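Membrane lipoprotein family protein (Aeropyrum pernix, PDB 4PEV) binds adenosine and probably serves as the membrane-attached solute-binding component of an ABC transporter. Local coordinates at residues C[115-119]-C[120-124]; C[207-210]-C[211-215]; C[358-361]-C[362-366]. One frame throughout, in Å; residues are numbered along the deposited sequence.

Contact 1. Residues C[115-119]-C[120-124]; sequences IVLVG and FLWQE
Leu-117 and Trp-122 meet where the end of a strand turns over into the following helix, and the tryptophan is the side chain to follow. Its CG stands anti to its own carbonyl carbon (chi1 -77°), which carries the indole back along the chain toward the strand it has just left. Trp-122 CB lies 3.5 Å from Gly-119 O. Trp-122 CG comes 3.9 Å from Leu-117 CB. Trp-122 CD1 passes the backbone, with Val-118 N 3.7 Å away. Farther along, at the fusion bond, Trp-122 CD2 has Leu-117 CD2 4.0 Å from it; this methyl is poised over the five-membered ring, 4.1 Å from its centroid, a CH-pi contact over the face. Trp-122 NE1 comes 4.0 Å from Val-118 N, and CE2 lies under the same Leu-117 methyl. The leucine and the indole cross at about a right angle. The turn is closed by the backbone: Trp-122 N donates to Gly-119 O over 3.2 Å, the N-H lying above the carbonyl plane rather than in it. Gly-119, at phi 135° and psi 148°, adopts a conformation in which a side chain would run into the preceding carbonyl oxygen. Putting an alanine in place of Trp-122 would probably leave Leu-117 CD2 without the ring face it rests on and open a gap behind the turn. Gly-119 also lies close to the bound adenosine, and Leu-121 N is hydrogen-bonded to Asp-60, an adenosine-binding residue. The turn belongs to a beta-alpha-beta unit of strand 114-118, helix 123-132 and strand 137-141, in which the indole is packed against Leu-58 of strand 54-59, Leu-140 of strand 137-141, and Met-99 and Leu-103 of helix 99-108.

Contact 2. Residues C[207-210]-C[211-215]; sequences YGVQ and YYNQA
Tyr-207 and Tyr-211, one helical turn apart, both hold CG anti to the backbone N (chi1 -180° and -171°), and this shared torsion sends the two phenol rings out side by side in the same direction. Their planes are inclined at 32°, an oblique pairing in which Tyr-207 CE1 comes to 3.7 Å from Tyr-211 CD2. The same CD2 of Tyr-211 also lies 3.7 Å from the phenol oxygen OH of Tyr-207. Elsewhere on the helix, Gln-210 bends at chi2, and this fold brings its amide round to Asn-213. Asn-213 ND2 donates to Gln-210 OE1 at 3.1 Å, arriving nearly in line with the C=O bond and close to the plane of the asparagine amide, although the two amide planes stand almost perpendicular. Each amide is gripped at its other end too: Gln-210 NE2 gives a hydrogen bond to Leu-411 O, while Asn-213 OD1 receives bonds from Thr-218 and Val-220 N, which fixes the rotation of the buried asparagine. Val-209 CG1 lies alongside, 3.7 Å from Asn-213 ND2. Beneath these groups run the i to i+4 backbone bonds of an alpha-helix, among them Asn-213 N to Val-209 O at 2.9 Å. Helix 196-214 is the crossover between strands 186-191 and 222-226. Its tyrosines pack between helices 159-181 and 375-389: the Tyr-211 ring touches Ile-168 and Leu-380, its hydroxyl bonding to Glu-383, and Tyr-212 OH is hydrogen-bonded to Asn-175.

Contact 3. Residues C[358-361]-C[362-366]; sequences PEKV and VEIVM
Val-361 and Val-365 are joined by one of four successive i to i+4 hydrogen bonds that make residues 358-366 a continuous alpha-helix. Val-365 N reaches Val-361 O at 3.2 Å, and Glu-363 N reaches Glu-359 O, also at 3.2 Å; the bond from Val-362 N to Pro-358 O is weak. This is the opening of helix 358-372, with proline in its first turn, where no N-H is called for, and with Thr-357 OG1 just ahead accepting a hydrogen bond from Lys-360 N, as an N-cap does. The two valines turn to the buried side, their nearest methyls, Val-361 CG1 and Val-365 CG2, loosely spaced at 4.5 Å. Here Val-361 meets Ile-339 of helix 336-348, and both valines touch Pro-290.

On the solvent side, Glu-359 folds back at chi2 (41°) and its side chain crosses that of Glu-363 at about a right angle, the carboxylate planes 64° apart, with the two OE2 atoms of Glu-359 and Glu-363 3.3 Å apart. Such like charges would probably repel; Arg-340, in a salt bridge with Glu-359 OE1, is likely to offset part of this. Lys-360, bent along its length, lays CD 4.0 Å from CG1 of Ile-364, and its CE lies 3.7 Å from Glu-363 OE1.

The three contacts follow one another along the chain and none touches another. Contact 1 lies in the lobe built on the parallel sheet containing strand 114-118, and contact 2 in the lobe of the mixed sheet, as in two-lobed periplasmic-binding-protein folds; their centres are about 33 Å apart, on opposite sides of the chain's centre. Contact 3 is about 35 Å from contact 1 and 29 Å from contact 2, centre to centre; the nearest atoms of contacts 2 and 3 are about 17 Å apart. Of the three, contact 1 borders the adenosine pocket, the nearest atoms of Gly-119 and the ligand about 4 Å apart, whereas contacts 2 and 3 lie away from it.

Contact 1. Residues C[115-119]-C[120-124]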
loop_
_atom_site.group_PDB
_atom_site.type_symbol
_atom_site.label_atom_id
_atom_site.label_comp_id
_atom_site.label_asym_id
_atom_site.label_seq_id
_atom_site.Cartn_x
_atom_site.Cartn_y
_atom_site.Cartn_z
ATOM N N ILE C 115 -15.560 -15.659 -5.358
ATOM C CA ILE C 115 -14.181 -15.951 -5.041
ATOM C C ILE C 115 -13.445 -14.621 -5.104
ATOM O O ILE C 115 -13.461 -13.947 -6.136
ATOM C CB ILE C 115 -13.577 -17.000 -5.991
ATOM C CG1 ILE C 115 -14.309 -18.340 -5.819
ATOM C CG2 ILE C 115 -12.084 -17.191 -5.716
ATOM C CD1 ILE C 115 -13.851 -19.419 -6.776
ATOM N N VAL C 116 -12.833 -14.241 -3.983
ATOM C CA VAL C 116 -12.109 -12.988 -3.874
ATOM C C VAL C 116 -10.622 -13.262 -3.979
ATOM O O VAL C 116 -10.075 -14.052 -3.215
ATOM C CB VAL C 116 -12.403 -12.278 -2.547
ATOM C CG1 VAL C 116 -11.567 -11.014 -2.423
ATOM C CG2 VAL C 116 -13.880 -11.944 -2.450
ATOM N N LEU C 117 -9.967 -12.590 -4.916
ATOM C CA LEU C 117 -8.574 -12.877 -5.221
ATOM C C LEU C 117 -7.699 -11.687 -4.855
ATOM O O LEU C 117 -7.748 -10.636 -5.498
ATOM C CB LEU C 117 -8.438 -13.242 -6.703
ATOM C CG LEU C 117 -9.256 -14.473 -7.120
ATOM C CD1 LEU C 117 -9.267 -14.610 -8.626
ATOM C CD2 LEU C 117 -8.725 -15.743 -6.473
ATOM N N VAL C 118 -6.891 -11.876 -3.816
ATOM C CA VAL C 118 -6.162 -10.773 -3.183
ATOM C C VAL C 118 -4.714 -10.711 -3.663
ATOM O O VAL C 118 -3.818 -11.321 -3.068
ATOM C CB VAL C 118 -6.205 -10.879 -1.631
ATOM C CG1 VAL C 118 -5.398 -9.771 -0.965
ATOM C CG2 VAL C 118 -7.636 -10.827 -1.132
ATOM N N GLY C 119 -4.495 -9.949 -4.726
ATOM C CA GLY C 119 -3.153 -9.652 -5.176
ATOM C C GLY C 119 -2.998 -9.788 -6.673
ATOM O O GLY C 119 -3.655 -10.610 -7.315
ATOM N N PHE C 120 -2.113 -8.966 -7.216
ATOM C CA PHE C 120 -1.793 -8.975 -8.624
ATOM C C PHE C 120 -1.439 -10.348 -9.188
ATOM O O PHE C 120 -1.810 -10.639 -10.321
ATOM C CB PHE C 120 -0.629 -8.008 -8.892
ATOM C CG PHE C 120 -0.077 -8.113 -10.273
ATOM C CD1 PHE C 120 -0.756 -7.533 -11.348
ATOM C CD2 PHE C 120 1.085 -8.835 -10.514
ATOM C CE1 PHE C 120 -0.268 -7.658 -12.634
ATOM C CE2 PHE C 120 1.576 -8.965 -11.796
ATOM C CZ PHE C 120 0.901 -8.373 -12.855
ATOM N N LEU C 121 -0.717 -11.186 -8.438
ATOM C CA LEU C 121 -0.231 -12.455 -8.994
ATOM C C LEU C 121 -1.335 -13.422 -9.437
ATOM O O LEU C 121 -1.062 -14.391 -10.160
ATOM C CB LEU C 121 0.692 -13.180 -8.023
ATOM C CG LEU C 121 1.959 -12.481 -7.512
ATOM C CD1 LEU C 121 2.758 -13.457 -6.654
ATOM C CD2 LEU C 121 2.816 -11.954 -8.657
ATOM N N TRP C 122 -2.565 -13.157 -9.003
ATOM C CA TRP C 122 -3.749 -13.907 -9.436
ATOM C C TRP C 122 -4.242 -13.568 -10.850
ATOM O O TRP C 122 -5.107 -14.249 -11.384
ATOM C CB TRP C 122 -4.900 -13.647 -8.457
ATOM C CG TRP C 122 -4.782 -14.396 -7.182
ATOM C CD1 TRP C 122 -4.637 -13.874 -5.936
ATOM C CD2 TRP C 122 -4.797 -15.819 -7.027
ATOM N NE1 TRP C 122 -4.555 -14.886 -5.012
ATOM C CE2 TRP C 122 -4.658 -16.090 -5.654
ATOM C CE3 TRP C 122 -4.928 -16.893 -7.921
ATOM C CZ2 TRP C 122 -4.638 -17.380 -5.149
ATOM C CZ3 TRP C 122 -4.921 -18.182 -7.419
ATOM C CH2 TRP C 122 -4.771 -18.416 -6.047
ATOM N N GLN C 123 -3.703 -12.514 -11.444
ATOM C CA GLN C 123 -4.191 -12.020 -12.721
ATOM C C GLN C 123 -3.947 -12.997 -13.856
ATOM O O GLN C 123 -4.817 -13.219 -14.672
ATOM C CB GLN C 123 -3.517 -10.708 -13.061
ATOM C CG GLN C 123 -4.254 -9.916 -14.099
ATOM C CD GLN C 123 -3.389 -8.823 -14.660
ATOM O OE1 GLN C 123 -3.237 -7.753 -14.065
ATOM N NE2 GLN C 123 -2.800 -9.092 -15.806
ATOM N N GLU C 124 -2.752 -13.559 -13.909
ATOM C CA GLU C 124 -2.411 -14.565 -14.907
ATOM C C GLU C 124 -3.308 -15.799 -14.788
ATOM O O GLU C 124 -3.991 -16.136 -15.748
ATOM C CB GLU C 124 -0.939 -14.956 -14.774
ATOM C CG GLU C 124 -0.012 -14.393 -15.834
ATOM C CD GLU C 124 0.644 -15.498 -16.640
ATOM O OE1 GLU C 124 1.885 -15.433 -16.830
ATOM O OE2 GLU C 124 -0.077 -16.445 -17.049
#

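Contact 2. Residues C[207-210]-C[211-215]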
loop_
_atom_site.group_PDB
_atom_site.type_symbol
_atom_site.label_atom_id
_atom_site.label_comp_id
_atom_site.label_asym_id
_atom_site.label_seq_id
_atom_site.Cartn_x
_atom_site.Cartn_y
_atom_site.Cartn_z
ATOM N N TYR C 207 7.927 10.964 -8.155
ATOM C CA TYR C 207 7.246 12.162 -8.590
ATOM C C TYR C 207 7.132 13.122 -7.433
ATOM O O TYR C 207 7.511 14.274 -7.548
ATOM C CB TYR C 207 5.851 11.849 -9.133
ATOM C CG TYR C 207 5.126 13.086 -9.597
ATOM C CD1 TYR C 207 4.418 13.860 -8.700
ATOM C CD2 TYR C 207 5.169 13.497 -10.926
ATOM C CE1 TYR C 207 3.760 14.999 -9.101
ATOM C CE2 TYR C 207 4.504 14.647 -11.342
ATOM C CZ TYR C 207 3.809 15.394 -10.412
ATOM O OH TYR C 207 3.130 16.533 -10.760
ATOM N N GLY C 208 6.595 12.637 -6.322
ATOM C CA GLY C 208 6.353 13.469 -5.146
ATOM C C GLY C 208 7.608 14.084 -4.559
ATOM O O GLY C 208 7.565 15.185 -4.043
ATOM N N VAL C 209 8.726 13.372 -4.631
ATOM C CA VAL C 209 9.998 13.886 -4.110
ATOM C C VAL C 209 10.536 14.979 -5.025
ATOM O O VAL C 209 11.014 16.005 -4.543
ATOM C CB VAL C 209 11.069 12.770 -3.969
ATOM C CG1 VAL C 209 12.464 13.361 -3.763
ATOM C CG2 VAL C 209 10.712 11.818 -2.833
ATOM N N GLN C 210 10.479 14.749 -6.338
ATOM C CA GLN C 210 10.968 15.727 -7.303
ATOM C C GLN C 210 10.097 16.961 -7.288
ATOM O O GLN C 210 10.597 18.068 -7.477
ATOM C CB GLN C 210 10.989 15.155 -8.712
ATOM C CG GLN C 210 11.976 14.023 -8.927
ATOM C CD GLN C 210 13.405 14.480 -8.773
ATOM O OE1 GLN C 210 13.808 14.897 -7.697
ATOM N NE2 GLN C 210 14.177 14.404 -9.845
ATOM N N TYR C 211 8.800 16.765 -7.063
ATOM C CA TYR C 211 7.857 17.867 -6.972
ATOM C C TYR C 211 8.305 18.769 -5.838
ATOM O O TYR C 211 8.505 19.965 -6.026
ATOM C CB TYR C 211 6.453 17.322 -6.721
ATOM C CG TYR C 211 5.304 18.313 -6.806
ATOM C CD1 TYR C 211 4.914 19.049 -5.690
ATOM C CD2 TYR C 211 4.571 18.465 -7.981
ATOM C CE1 TYR C 211 3.846 19.927 -5.747
ATOM C CE2 TYR C 211 3.499 19.340 -8.047
ATOM C CZ TYR C 211 3.142 20.066 -6.923
ATOM O OH TYR C 211 2.083 20.948 -6.965
ATOM N N TYR C 212 8.498 18.175 -4.668
ATOM C CA TYR C 212 8.989 18.889 -3.500
ATOM C C TYR C 212 10.282 19.619 -3.814
ATOM O O TYR C 212 10.359 20.815 -3.643
ATOM C CB TYR C 212 9.207 17.925 -2.343
ATOM C CG TYR C 212 9.641 18.616 -1.091
ATOM C CD1 TYR C 212 8.719 19.203 -0.250
ATOM C CD2 TYR C 212 10.982 18.704 -0.760
ATOM C CE1 TYR C 212 9.118 19.846 0.904
ATOM C CE2 TYR C 212 11.395 19.348 0.394
ATOM C CZ TYR C 212 10.460 19.916 1.220
ATOM O OH TYR C 212 10.876 20.546 2.368
ATOM N N ASN C 213 11.281 18.888 -4.298
ATOM C CA ASN C 213 12.559 19.470 -4.726
ATOM C C ASN C 213 12.456 20.678 -5.639
ATOM O O ASN C 213 13.098 21.700 -5.378
ATOM C CB ASN C 213 13.401 18.418 -5.425
ATOM C CG ASN C 213 14.021 17.450 -4.460
ATOM O OD1 ASN C 213 14.170 17.739 -3.278
ATOM N ND2 ASN C 213 14.397 16.295 -4.959
ATOM N N GLN C 214 11.664 20.558 -6.703
ATOM C CA GLN C 214 11.455 21.669 -7.647
ATOM C C GLN C 214 10.704 22.833 -7.034
ATOM O O GLN C 214 11.107 23.973 -7.201
ATOM C CB GLN C 214 10.749 21.204 -8.909
ATOM C CG GLN C 214 11.689 20.452 -9.836
ATOM C CD GLN C 214 11.019 19.984 -11.111
ATOM O OE1 GLN C 214 9.903 20.412 -11.441
ATOM N NE2 GLN C 214 11.698 19.094 -11.843
ATOM N N ALA C 215 9.638 22.558 -6.294
ATOM C CA ALA C 215 8.879 23.634 -5.632
ATOM C C ALA C 215 9.630 24.281 -4.471
ATOM O O ALA C 215 9.076 25.147 -3.812
ATOM C CB ALA C 215 7.525 23.121 -5.141
#

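Contact 3. Residues C[358-361]-C[362-366]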
loop_
_atom_site.group_PDB
_atom_site.type_symbol
_atom_site.label_atom_id
_atom_site.label_comp_id
_atom_site.label_asym_id
_atom_site.label_seq_id
_atom_site.Cartn_x
_atom_site.Cartn_y
_atom_site.Cartn_z
ATOM N N PRO C 358 -4.214 3.125 22.555
ATOM C CA PRO C 358 -4.623 3.836 21.338
ATOM C C PRO C 358 -4.537 5.344 21.470
ATOM O O PRO C 358 -4.072 6.006 20.548
ATOM C CB PRO C 358 -6.083 3.425 21.152
ATOM C CG PRO C 358 -6.204 2.118 21.833
ATOM C CD PRO C 358 -5.170 2.069 22.924
ATOM N N GLU C 359 -4.981 5.883 22.608
ATOM C CA GLU C 359 -4.898 7.324 22.835
ATOM C C GLU C 359 -3.427 7.822 22.898
ATOM O O GLU C 359 -3.077 8.850 22.285
ATOM C CB GLU C 359 -5.698 7.717 24.088
ATOM C CG GLU C 359 -5.821 9.227 24.334
ATOM C CD GLU C 359 -6.064 10.033 23.060
ATOM O OE1 GLU C 359 -6.780 9.527 22.158
ATOM O OE2 GLU C 359 -5.532 11.170 22.954
ATOM N N LYS C 360 -2.567 7.082 23.602
ATOM C CA LYS C 360 -1.151 7.439 23.671
ATOM C C LYS C 360 -0.457 7.341 22.298
ATOM O O LYS C 360 0.419 8.138 21.992
ATOM C CB LYS C 360 -0.434 6.605 24.749
ATOM C CG LYS C 360 1.034 6.949 25.020
ATOM C CD LYS C 360 1.320 8.458 25.131
ATOM C CE LYS C 360 1.491 8.967 26.560
ATOM N NZ LYS C 360 2.902 8.822 27.031
ATOM N N VAL C 361 -0.864 6.394 21.458
ATOM C CA VAL C 361 -0.296 6.275 20.111
ATOM C C VAL C 361 -0.553 7.531 19.286
ATOM O O VAL C 361 0.333 7.997 18.591
ATOM C CB VAL C 361 -0.846 5.048 19.346
ATOM C CG1 VAL C 361 -0.593 5.160 17.841
ATOM C CG2 VAL C 361 -0.234 3.760 19.882
ATOM N N VAL C 362 -1.759 8.077 19.353
ATOM C CA VAL C 362 -2.076 9.279 18.593
ATOM C C VAL C 362 -1.280 10.479 19.102
ATOM O O VAL C 362 -0.705 11.227 18.311
ATOM C CB VAL C 362 -3.570 9.622 18.651
ATOM C CG1 VAL C 362 -3.866 10.881 17.845
ATOM C CG2 VAL C 362 -4.396 8.480 18.101
ATOM N N GLU C 363 -1.241 10.668 20.420
ATOM C CA GLU C 363 -0.502 11.804 20.994
ATOM C C GLU C 363 0.936 11.848 20.481
ATOM O O GLU C 363 1.437 12.915 20.114
ATOM C CB GLU C 363 -0.504 11.759 22.523
ATOM C CG GLU C 363 -1.846 12.115 23.150
ATOM C CD GLU C 363 -1.930 11.725 24.624
ATOM O OE1 GLU C 363 -0.867 11.461 25.251
ATOM O OE2 GLU C 363 -3.067 11.668 25.151
ATOM N N ILE C 364 1.576 10.681 20.433
ATOM C CA ILE C 364 2.970 10.597 20.034
ATOM C C ILE C 364 3.180 10.873 18.555
ATOM O O ILE C 364 4.151 11.512 18.194
ATOM C CB ILE C 364 3.596 9.230 20.364
ATOM C CG1 ILE C 364 3.546 8.957 21.872
ATOM C CG2 ILE C 364 5.040 9.176 19.857
ATOM C CD1 ILE C 364 4.079 7.596 22.262
ATOM N N VAL C 365 2.298 10.401 17.691
ATOM C CA VAL C 365 2.497 10.638 16.267
ATOM C C VAL C 365 2.312 12.124 15.972
ATOM O O VAL C 365 3.105 12.722 15.245
ATOM C CB VAL C 365 1.537 9.819 15.379
ATOM C CG1 VAL C 365 1.764 10.149 13.910
ATOM C CG2 VAL C 365 1.704 8.324 15.615
HETATM N N MSE C 366 1.272 12.719 16.551
HETATM C CA MSE C 366 0.948 14.127 16.307
HETATM C C MSE C 366 2.038 14.999 16.840
HETATM O O MSE C 366 2.294 16.085 16.311
HETATM C CB MSE C 366 -0.347 14.529 17.002
HETATM C CG MSE C 366 -1.581 13.794 16.482
HETATM SE SE MSE C 366 -1.768 13.955 14.520
HETATM C CE MSE C 366 -2.640 12.245 14.073
#